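Local atomic coordinates of uncharacterized protein lp_2219 (Lactobacillus plantarum, PDB entry 3HFQ), a protein that is of unknown function but folds as a seven-bladed beta-propeller of the lactonase family, and so may open a lactone ring. Residues 69-73 and 74-78; 137-140 and 141-144; 215-218 and 219-222; 291-294 and 295-299; 302-305 and 306-309. The protein carries 1 engineered substitution. All blocks are in the same frame, centred on the assembly; numbering follows the deposited sequence.

Contact 1: 69-73 and 74-78; sequences QIDGQ and TAHKL
The imidazole of H76 and the carboxylate of D71 are the flat groups here. D71 OD2 lies at the edge of the H76 ring, in its plane, 3.5 Å from NE2. The carboxylate is turned 43° against the ring. D71 CB also touches the ring, at CD2 and NE2. This is a loose contact at the surface. The Q69 amide turns away from strand 74-84: NE2 donates to I70 O, which lies in the amide plane, and to K50 O.

The backbone forms a tight antiparallel hairpin. Q69 pairs with H76 and D71 with T74 as hydrogen-bonded pairs. Between them I70 and A75 form a non-hydrogen-bonded pair. The Q69 N to H76 O bond is 2.8 Å and nearly straight. The type II' turn from D71 to T74 places G72 at its second position, with a positive phi of 67°.

D71 O is gripped twice. T74 OG1 donates to it in the carbonyl plane at 2.6 Å. T74 N donates to it from above that plane at 3.1 Å. The T74 hydroxyl can do this because chi1 of 65° holds OG1 between the backbone N and the carbonyl carbon. On the other side of the sheet, I70 CD1 meets A75 CB at 3.8 Å.

The hairpin joins strand 62-71 to strand 74-84, an outermost strand of its four-stranded sheet. I70 and A75 both rest on L36 of strand 29-38, in the neighbouring sheet. Q69 and L78 touch C52 of strand 52-59, which lies beside strand 62-71.

Contact 2: 137-140 and 141-144; sequences EQDG and SHIH. With PO4 (phosphate ion), chain C.
H142 folds back on the loop before it, and its CE1 makes the closest approaches. D139 OD2 lies 2.9 Å from H142 CE1. E137 O lies 3.0 Å from the same H142 CE1. Both oxygens sit at the edge of the ring, in its plane. G140 O sits over the centre of one face, 3.4 Å above the ring plane. No hydrogen bond crosses between the two segments; in this tight part the ring is set closely among three oxygens, and the partners that hold it lie outside 137-144.

H142 CG lies anti to the carbonyl carbon (chi1 -64°), which directs the ring back toward 137-140. D139 brings its carboxylate in at about a right angle to the histidine side chain. The ring also stacks on Y105. H142 N and S141 OG are bonded to the two oxygens of D158, which pins the chain just before the strand.

An alanine here, in place of H142, would probably leave a gap between E137 O, D139 OD2 and G140 O, and take from Y105 its stacking partner.

The loose side is that of E137. Its carboxylate leads away from segment 141-144 and is exposed. D139 is exposed too, although its OD2 reaches the ring.

Farther along the chain, on strand 143-148, H144 NE2 donates to phosphate O4 at 2.7 Å. R190 and R259 bind the same ion, which probably came from the crystallisation liquor. A loop thus leads into a strand of a propeller blade, where a histidine and two arginines form an anion site, consistent with a ligand pocket in this lactonase-like fold.

Contact 3: 215-218 and 219-222; sequences KYDT and QTGA. Engineered in segment 215-218: T218 (natural residue Ala).
Y216 lays its ring obliquely across the G221-A222 peptide. Y216 CD1 is 3.5 Å from A222 O, and Y216 OH is 3.6 Å from G221 CA. The hairpin between strands 210-217 and 222-230 of one propeller blade carries a G1 beta bulge, G221 and A222 both facing D217. G221 has a positive phi of 63°, as the first residue of such a bulge commonly does.

Backbone bonds hold the bulge. D217 N donates to A222 O at 3.1 Å. G221 N donates to D217 O at 2.7 Å, and T220 N adds a weak bond to the same oxygen.

The Y216 ring gets there with CG anti to the backbone N (chi1 -180°). Its hydroxyl bonds D151, and its ring meets F194 edge-to-face. The tyrosine thus reaches from the hairpin to both of these residues. T218 is an engineered residue, alanine in the natural sequence; its O is bonded by R153.

The D217 side chain braces the turn from the other side. T220 OG1 packs against D217 CB at 3.5 Å, the two side chains crossing at about a right angle. Q219 N donates to D217 OD1 at 3.0 Å, coming from above the carboxylate plane. The carboxylate and the Q219 amide are turned 30° apart. One water bridges them, donating to D217 OD2 and to Q219 OE1, each bond 2.7 Å long.

Contact 4: 291-294 and 295-299; sequences FDLD and PTEAF
Side-chain hydrogen bonds of D294 dominate, with T296 and F299 as partners. T296 OG1 donates to the syn lone pair of D294 OD2 at 2.5 Å. T296 N adds a weak bond to the same oxygen. F299 N reaches D294 OD1 at 2.9 Å from above the carboxylate plane. Chi1 of 76° sets the carboxylate over the loop, between the backbone N and the carbonyl carbon of D294. T296 OG1 also accepts from A298 N, which makes an ST turn.

Backbone bonds follow. D294 N donates to F299 O at 3.0 Å. E297 N donates to D294 O at 2.9 Å and closes a type I turn from D294 to E297.

Packing is lighter. L293 CD2 lies 3.7 Å from E297 OE2, whose bond goes to H249 N. The edge of the F299 ring meets the D294 carboxylate.

An alanine at D294 takes away both carboxylate oxygens, and would probably leave F299 N and the T296 hydroxyl without their acceptor here and the T296 side chain freer to turn.

The carboxylate thus ties together a loop, built on a type I turn, that links strands 290-293 and 299-304, the first two strands of a propeller blade.

Contact 5: 302-305 and 306-309; sequences VVNQ and NTDN
N304 and N309 meet where a propeller blade turns from strand 299-304 into strand 309-315, a short beta hairpin connection. In it D308 takes a positive phi (53°).

Hydrogen bonds come first. N304 N donates to N309 O at 2.8 Å. N304 ND2 donates to the same oxygen at 3.3 Å, from above the carbonyl plane. N309 O is therefore gripped twice by one residue. Chi1 of -63° puts the N304 amide beside its backbone N, which lets ND2 and N share one acceptor. N304 OD1 goes the other way, to T283 OG1. Within the loop, T307 OG1 donates to N309 OD1 at 2.5 Å and accepts from D286 N. These bonds hold the N309 amide, whose ND2 is bonded to D328. N306 ND2 bonds D286.

Packing is next. N304 CB sits beside two polar atoms, N309 OD1 at 3.3 Å and T307 OG1 at 3.4 Å. The amide planes of N304 and N309 stand 73° apart. Q305 runs out extended, its CG 3.8 Å from N306 OD1, and packs on V335 of strand 334-339.

Last comes water. D308 OD2 accepts from E333 N and from a water. That single water bridges the loop, donating to Q305 O at 2.8 Å and to D308 OD2 at 2.6 Å.

How the contacts relate
From the N terminus the five contacts come in series. None nests in or crosses another. Contact 1 closes a hairpin between strands 62-71 and 74-84. Contact 2 folds a loop back just before strand 143-148. Contact 3 closes the turn from strand 210-217 to strand 222-230. Contacts 4 and 5 close successive turns of the blade formed by strands 290-293, 299-304, 309-315 and 322-330. Only these two touch, where F291 CB packs on V302 CA at 3.6 Å across neighbouring strands. Contacts 3 and 5 lie on opposite sides of the chain's centre, about 37 Å apart between centres. Together the contacts sample four blades of the propeller.

Contact 1: 69-73 and 74-78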
loop_
_atom_site.group_PDB
_atom_site.type_symbol
_atom_site.label_atom_id
_atom_site.label_comp_id
_atom_site.label_asym_id
_atom_site.label_seq_id
_atom_site.Cartn_x
_atom_site.Cartn_y
_atom_site.Cartn_z
ATOM N N GLN A 69 -14.377 -12.687 7.783
ATOM C CA GLN A 69 -14.271 -13.917 7.009
ATOM C C GLN A 69 -15.121 -13.667 5.771
ATOM O O GLN A 69 -16.308 -13.361 5.886
ATOM C CB GLN A 69 -14.845 -15.120 7.761
ATOM C CG GLN A 69 -14.953 -16.380 6.887
ATOM C CD GLN A 69 -13.596 -16.957 6.505
ATOM O OE1 GLN A 69 -12.876 -17.483 7.351
ATOM N NE2 GLN A 69 -13.242 -16.854 5.227
ATOM N N ILE A 70 -14.515 -13.775 4.594
ATOM C CA ILE A 70 -15.256 -13.570 3.356
ATOM C C ILE A 70 -15.951 -14.875 2.991
ATOM O O ILE A 70 -15.342 -15.941 3.043
ATOM C CB ILE A 70 -14.323 -13.158 2.194
ATOM C CG1 ILE A 70 -13.538 -11.898 2.573
ATOM C CG2 ILE A 70 -15.134 -12.920 0.932
ATOM C CD1 ILE A 70 -14.405 -10.735 3.000
ATOM N N ASP A 71 -17.230 -14.786 2.638
ATOM C CA ASP A 71 -18.017 -15.955 2.255
ATOM C C ASP A 71 -18.847 -15.553 1.043
ATOM O O ASP A 71 -19.890 -14.915 1.176
ATOM C CB ASP A 71 -18.923 -16.385 3.416
ATOM C CG ASP A 71 -19.830 -17.549 3.058
ATOM O OD1 ASP A 71 -19.509 -18.296 2.111
ATOM O OD2 ASP A 71 -20.864 -17.727 3.738
ATOM N N GLY A 72 -18.371 -15.927 -0.140
ATOM C CA GLY A 72 -19.067 -15.552 -1.357
ATOM C C GLY A 72 -18.962 -14.044 -1.486
ATOM O O GLY A 72 -17.891 -13.474 -1.275
ATOM N N GLN A 73 -20.072 -13.391 -1.812
ATOM C CA GLN A 73 -20.092 -11.938 -1.956
ATOM C C GLN A 73 -20.478 -11.241 -0.653
ATOM O O GLN A 73 -20.999 -10.125 -0.670
ATOM C CB GLN A 73 -21.071 -11.536 -3.067
ATOM C CG GLN A 73 -20.620 -11.952 -4.455
ATOM C CD GLN A 73 -19.450 -11.128 -4.953
ATOM O OE1 GLN A 73 -19.621 -10.001 -5.431
ATOM N NE2 GLN A 73 -18.251 -11.678 -4.830
ATOM N N THR A 74 -20.230 -11.902 0.475
ATOM C CA THR A 74 -20.548 -11.329 1.779
ATOM C C THR A 74 -19.348 -11.426 2.716
ATOM O O THR A 74 -18.391 -12.150 2.441
ATOM C CB THR A 74 -21.748 -12.044 2.449
ATOM O OG1 THR A 74 -21.403 -13.404 2.739
ATOM C CG2 THR A 74 -22.964 -12.015 1.535
ATOM N N ALA A 75 -19.413 -10.694 3.823
ATOM C CA ALA A 75 -18.345 -10.679 4.815
ATOM C C ALA A 75 -18.929 -10.822 6.217
ATOM O O ALA A 75 -19.944 -10.209 6.543
ATOM C CB ALA A 75 -17.554 -9.374 4.709
ATOM N N HIS A 76 -18.289 -11.642 7.042
ATOM C CA HIS A 76 -18.747 -11.863 8.407
ATOM C C HIS A 76 -17.674 -11.359 9.363
ATOM O O HIS A 76 -16.511 -11.757 9.259
ATOM C CB HIS A 76 -19.001 -13.355 8.647
ATOM C CG HIS A 76 -19.941 -13.976 7.663
ATOM N ND1 HIS A 76 -21.279 -13.641 7.588
ATOM C CD2 HIS A 76 -19.739 -14.910 6.698
ATOM C CE1 HIS A 76 -21.855 -14.339 6.626
ATOM N NE2 HIS A 76 -20.941 -15.115 6.070
ATOM N N LYS A 77 -18.057 -10.483 10.287
ATOM C CA LYS A 77 -17.104 -9.942 11.254
ATOM C C LYS A 77 -16.669 -11.009 12.253
ATOM O O LYS A 77 -17.496 -11.741 12.796
ATOM C CB LYS A 77 -17.722 -8.767 12.017
ATOM C CG LYS A 77 -16.757 -8.096 12.990
ATOM C CD LYS A 77 -17.431 -6.984 13.781
ATOM C CE LYS A 77 -18.379 -7.534 14.839
ATOM N NZ LYS A 77 -17.654 -8.253 15.926
ATOM N N LEU A 78 -15.365 -11.098 12.490
ATOM C CA LEU A 78 -14.838 -12.066 13.442
ATOM C C LEU A 78 -14.573 -11.349 14.761
ATOM O O LEU A 78 -15.104 -11.731 15.801
ATOM C CB LEU A 78 -13.558 -12.704 12.891
ATOM C CG LEU A 78 -13.775 -13.530 11.615
ATOM C CD1 LEU A 78 -12.435 -13.840 10.955
ATOM C CD2 LEU A 78 -14.526 -14.814 11.956
#

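Contact 2: 137-140 and 141-144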
loop_
_atom_site.group_PDB
_atom_site.type_symbol
_atom_site.label_atom_id
_atom_site.label_comp_id
_atom_site.label_asym_id
_atom_site.label_seq_id
_atom_site.Cartn_x
_atom_site.Cartn_y
_atom_site.Cartn_z
ATOM N N GLU A 137 5.352 18.171 7.491
ATOM C CA GLU A 137 4.664 16.905 7.707
ATOM C C GLU A 137 5.460 15.962 8.601
ATOM O O GLU A 137 4.930 14.965 9.089
ATOM C CB GLU A 137 4.386 16.212 6.365
ATOM C CG GLU A 137 3.476 17.000 5.431
ATOM C CD GLU A 137 4.238 17.896 4.470
ATOM O OE1 GLU A 137 5.427 18.181 4.725
ATOM O OE2 GLU A 137 3.637 18.322 3.458
ATOM N N GLN A 138 6.726 16.289 8.830
ATOM C CA GLN A 138 7.590 15.439 9.641
ATOM C C GLN A 138 7.791 15.924 11.072
ATOM O O GLN A 138 8.915 16.002 11.556
ATOM C CB GLN A 138 8.937 15.288 8.935
ATOM C CG GLN A 138 8.807 14.692 7.541
ATOM C CD GLN A 138 10.119 14.670 6.787
ATOM O OE1 GLN A 138 10.718 15.717 6.530
ATOM N NE2 GLN A 138 10.573 13.475 6.423
ATOM N N ASP A 139 6.691 16.227 11.749
ATOM C CA ASP A 139 6.741 16.706 13.126
ATOM C C ASP A 139 7.090 15.605 14.129
ATOM O O ASP A 139 7.523 15.888 15.246
ATOM C CB ASP A 139 5.401 17.345 13.513
ATOM C CG ASP A 139 4.211 16.454 13.196
ATOM O OD1 ASP A 139 3.271 16.408 14.019
ATOM O OD2 ASP A 139 4.203 15.813 12.122
ATOM N N GLY A 140 6.899 14.353 13.727
ATOM C CA GLY A 140 7.206 13.239 14.606
ATOM C C GLY A 140 7.276 11.949 13.811
ATOM O O GLY A 140 7.220 11.979 12.585
ATOM N N SER A 141 7.405 10.817 14.496
ATOM C CA SER A 141 7.470 9.535 13.806
ATOM C C SER A 141 6.134 9.216 13.158
ATOM O O SER A 141 5.084 9.357 13.782
ATOM C CB SER A 141 7.838 8.413 14.778
ATOM O OG SER A 141 7.697 7.151 14.150
ATOM N N HIS A 142 6.186 8.772 11.905
ATOM C CA HIS A 142 4.989 8.422 11.151
ATOM C C HIS A 142 5.242 7.132 10.364
ATOM O O HIS A 142 5.780 7.169 9.263
ATOM C CB HIS A 142 4.634 9.564 10.191
ATOM C CG HIS A 142 4.260 10.844 10.883
ATOM N ND1 HIS A 142 4.609 12.086 10.390
ATOM C CD2 HIS A 142 3.547 11.075 12.009
ATOM C CE1 HIS A 142 4.124 13.024 11.187
ATOM N NE2 HIS A 142 3.476 12.439 12.176
ATOM N N ILE A 143 4.859 5.994 10.938
ATOM C CA ILE A 143 5.057 4.705 10.276
ATOM C C ILE A 143 3.971 4.533 9.217
ATOM O O ILE A 143 2.791 4.721 9.499
ATOM C CB ILE A 143 4.993 3.540 11.297
ATOM C CG1 ILE A 143 5.984 3.794 12.437
ATOM C CG2 ILE A 143 5.347 2.229 10.613
ATOM C CD1 ILE A 143 7.434 3.962 11.979
ATOM N N HIS A 144 4.364 4.158 8.003
ATOM C CA HIS A 144 3.392 4.031 6.920
ATOM C C HIS A 144 3.421 2.705 6.168
ATOM O O HIS A 144 2.637 2.496 5.236
ATOM C CB HIS A 144 3.617 5.163 5.916
ATOM C CG HIS A 144 2.354 5.758 5.379
ATOM N ND1 HIS A 144 1.302 4.990 4.929
ATOM C CD2 HIS A 144 1.968 7.048 5.238
ATOM C CE1 HIS A 144 0.320 5.781 4.537
ATOM N NE2 HIS A 144 0.698 7.036 4.714
HETATM P P PO4 C . -0.279 9.977 3.709
HETATM O O1 PO4 C . -1.033 11.351 3.555
HETATM O O2 PO4 C . -0.242 9.235 2.321
HETATM O O3 PO4 C . 1.194 10.232 4.213
HETATM O O4 PO4 C . -1.039 9.073 4.756
#

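Contact 3: 215-218 and 219-222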
loop_
_atom_site.group_PDB
_atom_site.type_symbol
_atom_site.label_atom_id
_atom_site.label_comp_id
_atom_site.label_asym_id
_atom_site.label_seq_id
_atom_site.Cartn_x
_atom_site.Cartn_y
_atom_site.Cartn_z
ATOM N N LYS A 215 19.479 -1.756 -3.041
ATOM C CA LYS A 215 19.971 -3.119 -3.179
ATOM C C LYS A 215 19.763 -3.732 -1.795
ATOM O O LYS A 215 20.133 -3.128 -0.787
ATOM C CB LYS A 215 21.465 -3.132 -3.526
ATOM C CG LYS A 215 22.071 -4.531 -3.625
ATOM C CD LYS A 215 21.621 -5.259 -4.887
ATOM C CE LYS A 215 22.087 -6.713 -4.900
ATOM N NZ LYS A 215 21.409 -7.517 -3.841
ATOM N N TYR A 216 19.163 -4.915 -1.739
ATOM C CA TYR A 216 18.926 -5.581 -0.461
ATOM C C TYR A 216 19.792 -6.832 -0.360
ATOM O O TYR A 216 19.902 -7.593 -1.317
ATOM C CB TYR A 216 17.451 -5.973 -0.333
ATOM C CG TYR A 216 17.104 -6.666 0.969
ATOM C CD1 TYR A 216 17.107 -5.967 2.176
ATOM C CD2 TYR A 216 16.763 -8.019 0.991
ATOM C CE1 TYR A 216 16.775 -6.597 3.374
ATOM C CE2 TYR A 216 16.433 -8.661 2.183
ATOM C CZ TYR A 216 16.438 -7.942 3.371
ATOM O OH TYR A 216 16.094 -8.567 4.550
ATOM N N ASP A 217 20.401 -7.040 0.803
ATOM C CA ASP A 217 21.242 -8.212 1.028
ATOM C C ASP A 217 20.625 -9.069 2.133
ATOM O O ASP A 217 20.532 -8.641 3.282
ATOM C CB ASP A 217 22.656 -7.781 1.432
ATOM C CG ASP A 217 23.621 -8.952 1.530
ATOM O OD1 ASP A 217 23.191 -10.108 1.331
ATOM O OD2 ASP A 217 24.813 -8.712 1.804
ATOM N N THR A 218 20.203 -10.281 1.789
ATOM C CA THR A 218 19.593 -11.156 2.782
ATOM C C THR A 218 20.563 -11.541 3.894
ATOM O O THR A 218 20.146 -11.815 5.017
ATOM C CB THR A 218 19.040 -12.434 2.134
ATOM O OG1 THR A 218 20.098 -13.130 1.462
ATOM C CG2 THR A 218 17.951 -12.083 1.133
ATOM N N GLN A 219 21.857 -11.550 3.592
ATOM C CA GLN A 219 22.854 -11.909 4.598
ATOM C C GLN A 219 22.957 -10.874 5.717
ATOM O O GLN A 219 23.174 -11.230 6.877
ATOM C CB GLN A 219 24.230 -12.110 3.950
ATOM C CG GLN A 219 24.276 -13.257 2.946
ATOM C CD GLN A 219 25.691 -13.706 2.623
ATOM O OE1 GLN A 219 26.548 -12.895 2.266
ATOM N NE2 GLN A 219 25.941 -15.006 2.744
ATOM N N THR A 220 22.797 -9.598 5.377
ATOM C CA THR A 220 22.877 -8.533 6.373
ATOM C C THR A 220 21.504 -7.990 6.749
ATOM O O THR A 220 21.364 -7.297 7.755
ATOM C CB THR A 220 23.706 -7.330 5.869
ATOM O OG1 THR A 220 23.059 -6.750 4.727
ATOM C CG2 THR A 220 25.120 -7.763 5.497
ATOM N N GLY A 221 20.495 -8.303 5.944
ATOM C CA GLY A 221 19.167 -7.789 6.220
ATOM C C GLY A 221 19.201 -6.273 6.136
ATOM O O GLY A 221 18.465 -5.586 6.839
ATOM N N ALA A 222 20.068 -5.751 5.269
ATOM C CA ALA A 222 20.215 -4.309 5.107
ATOM C C ALA A 222 20.174 -3.841 3.653
ATOM O O ALA A 222 20.269 -4.642 2.721
ATOM C CB ALA A 222 21.508 -3.842 5.764
HETATM O O HOH W 1 27.005 -10.189 2.222
#

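Contact 4: 291-294 and 295-299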
loop_
_atom_site.group_PDB
_atom_site.type_symbol
_atom_site.label_atom_id
_atom_site.label_comp_id
_atom_site.label_asym_id
_atom_site.label_seq_id
_atom_site.Cartn_x
_atom_site.Cartn_y
_atom_site.Cartn_z
ATOM N N PHE A 291 -3.612 1.943 -6.211
ATOM C CA PHE A 291 -3.916 1.314 -7.487
ATOM C C PHE A 291 -3.179 -0.015 -7.477
ATOM O O PHE A 291 -2.361 -0.261 -6.597
ATOM C CB PHE A 291 -3.381 2.161 -8.652
ATOM C CG PHE A 291 -1.874 2.148 -8.777
ATOM C CD1 PHE A 291 -1.085 2.992 -7.996
ATOM C CD2 PHE A 291 -1.243 1.252 -9.641
ATOM C CE1 PHE A 291 0.304 2.942 -8.068
ATOM C CE2 PHE A 291 0.152 1.194 -9.720
ATOM C CZ PHE A 291 0.927 2.043 -8.930
ATOM N N ASP A 292 -3.472 -0.874 -8.447
ATOM C CA ASP A 292 -2.767 -2.143 -8.556
ATOM C C ASP A 292 -3.068 -2.800 -9.891
ATOM O O ASP A 292 -4.068 -2.486 -10.537
ATOM C CB ASP A 292 -3.149 -3.097 -7.418
ATOM C CG ASP A 292 -2.146 -4.237 -7.251
ATOM O OD1 ASP A 292 -1.056 -4.175 -7.868
ATOM O OD2 ASP A 292 -2.438 -5.190 -6.494
ATOM N N LEU A 293 -2.176 -3.689 -10.311
ATOM C CA LEU A 293 -2.365 -4.427 -11.548
ATOM C C LEU A 293 -3.302 -5.560 -11.164
ATOM O O LEU A 293 -3.317 -5.979 -10.006
ATOM C CB LEU A 293 -1.038 -5.018 -12.042
ATOM C CG LEU A 293 -0.003 -4.104 -12.708
ATOM C CD1 LEU A 293 0.494 -3.051 -11.729
ATOM C CD2 LEU A 293 1.157 -4.963 -13.199
ATOM N N ASP A 294 -4.091 -6.049 -12.113
ATOM C CA ASP A 294 -4.999 -7.149 -11.813
ATOM C C ASP A 294 -4.159 -8.427 -11.852
ATOM O O ASP A 294 -2.997 -8.393 -12.254
ATOM C CB ASP A 294 -6.123 -7.210 -12.849
ATOM C CG ASP A 294 -5.668 -7.799 -14.167
ATOM O OD1 ASP A 294 -4.696 -7.276 -14.751
ATOM O OD2 ASP A 294 -6.287 -8.784 -14.613
ATOM N N PRO A 295 -4.727 -9.569 -11.430
ATOM C CA PRO A 295 -3.979 -10.831 -11.437
ATOM C C PRO A 295 -3.369 -11.233 -12.782
ATOM O O PRO A 295 -2.279 -11.809 -12.822
ATOM C CB PRO A 295 -5.008 -11.838 -10.933
ATOM C CG PRO A 295 -5.805 -11.011 -9.960
ATOM C CD PRO A 295 -6.027 -9.742 -10.756
ATOM N N THR A 296 -4.060 -10.938 -13.879
ATOM C CA THR A 296 -3.538 -11.290 -15.200
ATOM C C THR A 296 -2.457 -10.296 -15.615
ATOM O O THR A 296 -1.642 -10.577 -16.494
ATOM C CB THR A 296 -4.640 -11.268 -16.284
ATOM O OG1 THR A 296 -5.059 -9.918 -16.525
ATOM C CG2 THR A 296 -5.837 -12.098 -15.846
ATOM N N GLU A 297 -2.469 -9.135 -14.967
ATOM C CA GLU A 297 -1.527 -8.051 -15.230
ATOM C C GLU A 297 -1.743 -7.404 -16.592
ATOM O O GLU A 297 -0.855 -6.738 -17.122
ATOM C CB GLU A 297 -0.078 -8.536 -15.094
ATOM C CG GLU A 297 0.282 -8.990 -13.684
ATOM C CD GLU A 297 1.744 -8.754 -13.339
ATOM O OE1 GLU A 297 2.610 -8.961 -14.214
ATOM O OE2 GLU A 297 2.027 -8.371 -12.185
ATOM N N ALA A 298 -2.936 -7.589 -17.147
ATOM C CA ALA A 298 -3.278 -6.996 -18.436
ATOM C C ALA A 298 -4.092 -5.729 -18.183
ATOM O O ALA A 298 -4.498 -5.038 -19.117
ATOM C CB ALA A 298 -4.084 -7.985 -19.272
ATOM N N PHE A 299 -4.318 -5.430 -16.907
ATOM C CA PHE A 299 -5.091 -4.257 -16.513
ATOM C C PHE A 299 -4.549 -3.611 -15.245
ATOM O O PHE A 299 -3.804 -4.229 -14.485
ATOM C CB PHE A 299 -6.546 -4.649 -16.244
ATOM C CG PHE A 299 -7.237 -5.277 -17.414
ATOM C CD1 PHE A 299 -7.851 -4.490 -18.382
ATOM C CD2 PHE A 299 -7.273 -6.661 -17.552
ATOM C CE1 PHE A 299 -8.493 -5.075 -19.473
ATOM C CE2 PHE A 299 -7.911 -7.257 -18.638
ATOM C CZ PHE A 299 -8.522 -6.465 -19.598
#

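Contact 5: 302-305 and 306-309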
loop_
_atom_site.group_PDB
_atom_site.type_symbol
_atom_site.label_atom_id
_atom_site.label_comp_id
_atom_site.label_asym_id
_atom_site.label_seq_id
_atom_site.Cartn_x
_atom_site.Cartn_y
_atom_site.Cartn_z
ATOM N N VAL A 302 -7.127 2.094 -10.626
ATOM C CA VAL A 302 -6.698 3.120 -9.687
ATOM C C VAL A 302 -7.943 3.773 -9.100
ATOM O O VAL A 302 -8.977 3.849 -9.765
ATOM C CB VAL A 302 -5.852 4.221 -10.388
ATOM C CG1 VAL A 302 -6.653 4.863 -11.505
ATOM C CG2 VAL A 302 -5.420 5.286 -9.374
ATOM N N VAL A 303 -7.855 4.215 -7.852
ATOM C CA VAL A 303 -8.983 4.896 -7.221
ATOM C C VAL A 303 -8.540 6.291 -6.832
ATOM O O VAL A 303 -7.412 6.486 -6.385
ATOM C CB VAL A 303 -9.500 4.169 -5.951
ATOM C CG1 VAL A 303 -10.167 2.866 -6.336
ATOM C CG2 VAL A 303 -8.358 3.924 -4.970
ATOM N N ASN A 304 -9.432 7.260 -7.021
ATOM C CA ASN A 304 -9.150 8.649 -6.691
ATOM C C ASN A 304 -9.947 9.039 -5.459
ATOM O O ASN A 304 -11.177 9.008 -5.459
ATOM C CB ASN A 304 -9.514 9.548 -7.872
ATOM C CG ASN A 304 -8.678 9.252 -9.098
ATOM O OD1 ASN A 304 -7.496 9.587 -9.152
ATOM N ND2 ASN A 304 -9.286 8.604 -10.088
ATOM N N GLN A 305 -9.218 9.419 -4.417
ATOM C CA GLN A 305 -9.777 9.793 -3.126
ATOM C C GLN A 305 -10.759 10.963 -3.094
ATOM O O GLN A 305 -11.851 10.843 -2.534
ATOM C CB GLN A 305 -8.619 10.073 -2.158
ATOM C CG GLN A 305 -9.024 10.451 -0.750
ATOM C CD GLN A 305 -7.825 10.708 0.153
ATOM O OE1 GLN A 305 -7.979 11.122 1.298
ATOM N NE2 GLN A 305 -6.627 10.460 -0.362
ATOM N N ASN A 306 -10.383 12.086 -3.697
ATOM C CA ASN A 306 -11.228 13.278 -3.655
ATOM C C ASN A 306 -12.378 13.387 -4.654
ATOM O O ASN A 306 -13.305 14.169 -4.436
ATOM C CB ASN A 306 -10.357 14.539 -3.757
ATOM C CG ASN A 306 -9.352 14.650 -2.626
ATOM O OD1 ASN A 306 -9.554 14.098 -1.546
ATOM N ND2 ASN A 306 -8.272 15.382 -2.863
ATOM N N THR A 307 -12.336 12.619 -5.738
ATOM C CA THR A 307 -13.402 12.687 -6.731
ATOM C C THR A 307 -14.313 11.462 -6.738
ATOM O O THR A 307 -15.193 11.335 -7.589
ATOM C CB THR A 307 -12.826 12.929 -8.138
ATOM O OG1 THR A 307 -11.710 12.058 -8.358
ATOM C CG2 THR A 307 -12.362 14.385 -8.273
ATOM N N ASP A 308 -14.098 10.564 -5.781
ATOM C CA ASP A 308 -14.929 9.374 -5.640
ATOM C C ASP A 308 -15.059 8.534 -6.906
ATOM O O ASP A 308 -16.146 8.046 -7.210
ATOM C CB ASP A 308 -16.335 9.780 -5.188
ATOM C CG ASP A 308 -16.323 10.625 -3.935
ATOM O OD1 ASP A 308 -16.984 11.685 -3.931
ATOM O OD2 ASP A 308 -15.659 10.232 -2.954
ATOM N N ASN A 309 -13.973 8.363 -7.647
ATOM C CA ASN A 309 -14.054 7.557 -8.858
ATOM C C ASN A 309 -12.849 6.661 -9.076
ATOM O O ASN A 309 -11.747 6.959 -8.629
ATOM C CB ASN A 309 -14.279 8.439 -10.097
ATOM C CG ASN A 309 -13.420 9.694 -10.104
ATOM O OD1 ASN A 309 -12.493 9.844 -9.310
ATOM N ND2 ASN A 309 -13.727 10.605 -11.024
HETATM O O HOH W 2 -14.215 11.893 -1.553
#